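Local coordinates for putative phosphoglycolate phosphatase (Lactobacillus delbrueckii, PDB 2HI0), which probably acts as a phosphoglycolate phosphatase, a hydrolase of the haloacid dehalogenase-like superfamily, at residues F48-V53 with S191-Q196. Residues are numbered along the deposited sequence; the frame is centred on the assembly and turned at random.
Sequences FGSGVV and SEIDIQ
The flat peptide joining G49 to S50 has the side chain of I193 over one face: I193 CG1 lies 3.6 Å from G49 O, with most of that separation along the peptide normal. I193 CG2 approaches the same oxygen more obliquely, also at 3.6 Å, and I193 CD1 continues to S50 OG (3.4 Å). With CG1 beside its backbone N (chi1 -58°) and CG2 anti to it, the forked side chain presents both branches to the carbonyl oxygen. Cut back to an alanine, I193 would probably leave a gap beside G49 O and take from S50 OG the carbons that flank it. Polar links run through water: one donates to G49 O (2.7 Å) and only weakly to D194 OD1, while another bonds S50 OG and donates to E192 OE2 (3.2 Å). On the D194 carboxylate, OD2 receives S191 N from its anti side at 3.1 Å, 24° out of the plane, the bond from the D194 side chain in the capping box of S191 and D194; S191 OG also caps the helix by weakly accepting I193 N. K165 and R213 form salt bridges with D194 and E192. Next to S191, D190 shares the sodium ion with D10 and D12. Helix 192-200 follows strand 185-189 of the parallel core sheet, whereas F48 to G51 link helix 41-47 to helix 52-63, whose V52 packs on helix 87-103; the contact thus joins the core to what is probably the helical cap, beside the metal site.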
loop_
_atom_site.group_PDB
_atom_site.type_symbol
_atom_site.label_atom_id
_atom_site.label_comp_id
_atom_site.label_asym_id
_atom_site.label_seq_id
_atom_site.Cartn_x
_atom_site.Cartn_y
_atom_site.Cartn_z
ATOM N N PHE A 48 -3.003 -3.602 7.388
ATOM C CA PHE A 48 -2.241 -2.611 6.610
ATOM C C PHE A 48 -3.094 -1.987 5.468
ATOM O O PHE A 48 -4.186 -2.480 5.188
ATOM C CB PHE A 48 -0.932 -3.272 6.158
ATOM C CG PHE A 48 0.049 -3.430 7.284
ATOM C CD1 PHE A 48 0.905 -2.387 7.609
ATOM C CD2 PHE A 48 0.092 -4.561 8.075
ATOM C CE1 PHE A 48 1.770 -2.496 8.650
ATOM C CE2 PHE A 48 0.971 -4.651 9.135
ATOM C CZ PHE A 48 1.794 -3.621 9.414
ATOM N N GLY A 49 -2.623 -0.870 4.887
ATOM C CA GLY A 49 -3.317 -0.118 3.830
ATOM C C GLY A 49 -3.405 1.377 4.134
ATOM O O GLY A 49 -3.359 2.247 3.242
ATOM N N SER A 50 -3.507 1.667 5.408
ATOM C CA SER A 50 -3.731 3.029 5.875
ATOM C C SER A 50 -2.589 3.573 6.722
ATOM O O SER A 50 -2.795 4.488 7.519
ATOM C CB SER A 50 -5.052 3.109 6.655
ATOM O OG SER A 50 -6.169 2.901 5.802
ATOM N N GLY A 51 -1.426 2.965 6.544
ATOM C CA GLY A 51 -0.230 3.359 7.302
ATOM C C GLY A 51 -0.046 2.588 8.583
ATOM O O GLY A 51 -0.972 1.911 9.088
ATOM N N VAL A 52 1.137 2.749 9.142
ATOM C CA VAL A 52 1.510 1.941 10.285
ATOM C C VAL A 52 0.774 2.271 11.575
ATOM O O VAL A 52 0.547 1.403 12.369
ATOM C CB VAL A 52 3.045 1.970 10.564
ATOM C CG1 VAL A 52 3.781 1.308 9.409
ATOM C CG2 VAL A 52 3.545 3.358 10.864
ATOM N N VAL A 53 0.395 3.514 11.766
ATOM C CA VAL A 53 -0.388 3.903 12.981
ATOM C C VAL A 53 -1.751 3.210 12.961
ATOM O O VAL A 53 -2.151 2.587 13.944
ATOM C CB VAL A 53 -0.531 5.457 13.105
ATOM C CG1 VAL A 53 -1.501 5.842 14.215
ATOM C CG2 VAL A 53 0.842 6.131 13.306
ATOM N N SER A 191 -6.391 -1.875 -2.705
ATOM C CA SER A 191 -7.284 -1.579 -1.597
ATOM C C SER A 191 -8.227 -0.411 -1.859
ATOM O O SER A 191 -8.119 0.339 -2.856
ATOM C CB SER A 191 -6.463 -1.310 -0.340
ATOM O OG SER A 191 -6.024 0.043 -0.296
ATOM N N GLU A 192 -9.151 -0.239 -0.909
ATOM C CA GLU A 192 -10.068 0.925 -0.896
ATOM C C GLU A 192 -9.337 2.256 -0.752
ATOM O O GLU A 192 -9.806 3.280 -1.236
ATOM C CB GLU A 192 -11.131 0.766 0.207
ATOM C CG GLU A 192 -10.684 1.018 1.647
ATOM C CD GLU A 192 -9.854 -0.069 2.362
ATOM O OE1 GLU A 192 -9.318 -0.984 1.698
ATOM O OE2 GLU A 192 -9.759 0.035 3.624
ATOM N N ILE A 193 -8.189 2.250 -0.066
ATOM C CA ILE A 193 -7.381 3.473 0.106
ATOM C C ILE A 193 -6.861 3.927 -1.259
ATOM O O ILE A 193 -6.781 5.139 -1.504
ATOM C CB ILE A 193 -6.225 3.259 1.111
ATOM C CG1 ILE A 193 -6.786 2.816 2.460
ATOM C CG2 ILE A 193 -5.272 4.496 1.202
ATOM C CD1 ILE A 193 -7.815 3.755 2.985
ATOM N N ASP A 194 -6.507 2.971 -2.137
ATOM C CA ASP A 194 -6.063 3.271 -3.498
ATOM C C ASP A 194 -7.196 3.842 -4.375
ATOM O O ASP A 194 -7.012 4.839 -5.068
ATOM C CB ASP A 194 -5.403 2.033 -4.109
ATOM C CG ASP A 194 -4.267 1.518 -3.237
ATOM O OD1 ASP A 194 -3.501 2.366 -2.721
ATOM O OD2 ASP A 194 -4.250 0.322 -2.944
ATOM N N ILE A 195 -8.367 3.217 -4.270
ATOM C CA ILE A 195 -9.576 3.754 -4.895
ATOM C C ILE A 195 -9.790 5.229 -4.504
ATOM O O ILE A 195 -10.006 6.096 -5.355
ATOM C CB ILE A 195 -10.817 2.886 -4.565
ATOM C CG1 ILE A 195 -10.651 1.465 -5.131
ATOM C CG2 ILE A 195 -12.099 3.509 -5.145
ATOM C CD1 ILE A 195 -11.605 0.437 -4.652
ATOM N N GLN A 196 -9.731 5.502 -3.198
ATOM C CA GLN A 196 -9.936 6.852 -2.704
ATOM C C GLN A 196 -8.823 7.850 -3.099
ATOM O O GLN A 196 -9.074 9.017 -3.438
ATOM C CB GLN A 196 -10.065 6.799 -1.201
ATOM C CG GLN A 196 -11.295 6.037 -0.733
ATOM C CD GLN A 196 -11.265 5.822 0.767
ATOM O OE1 GLN A 196 -10.781 6.694 1.526
ATOM N NE2 GLN A 196 -11.789 4.676 1.218
HETATM O O HOH W 1 -2.723 2.129 0.613
HETATM O O HOH W 2 -6.909 0.286 5.122
#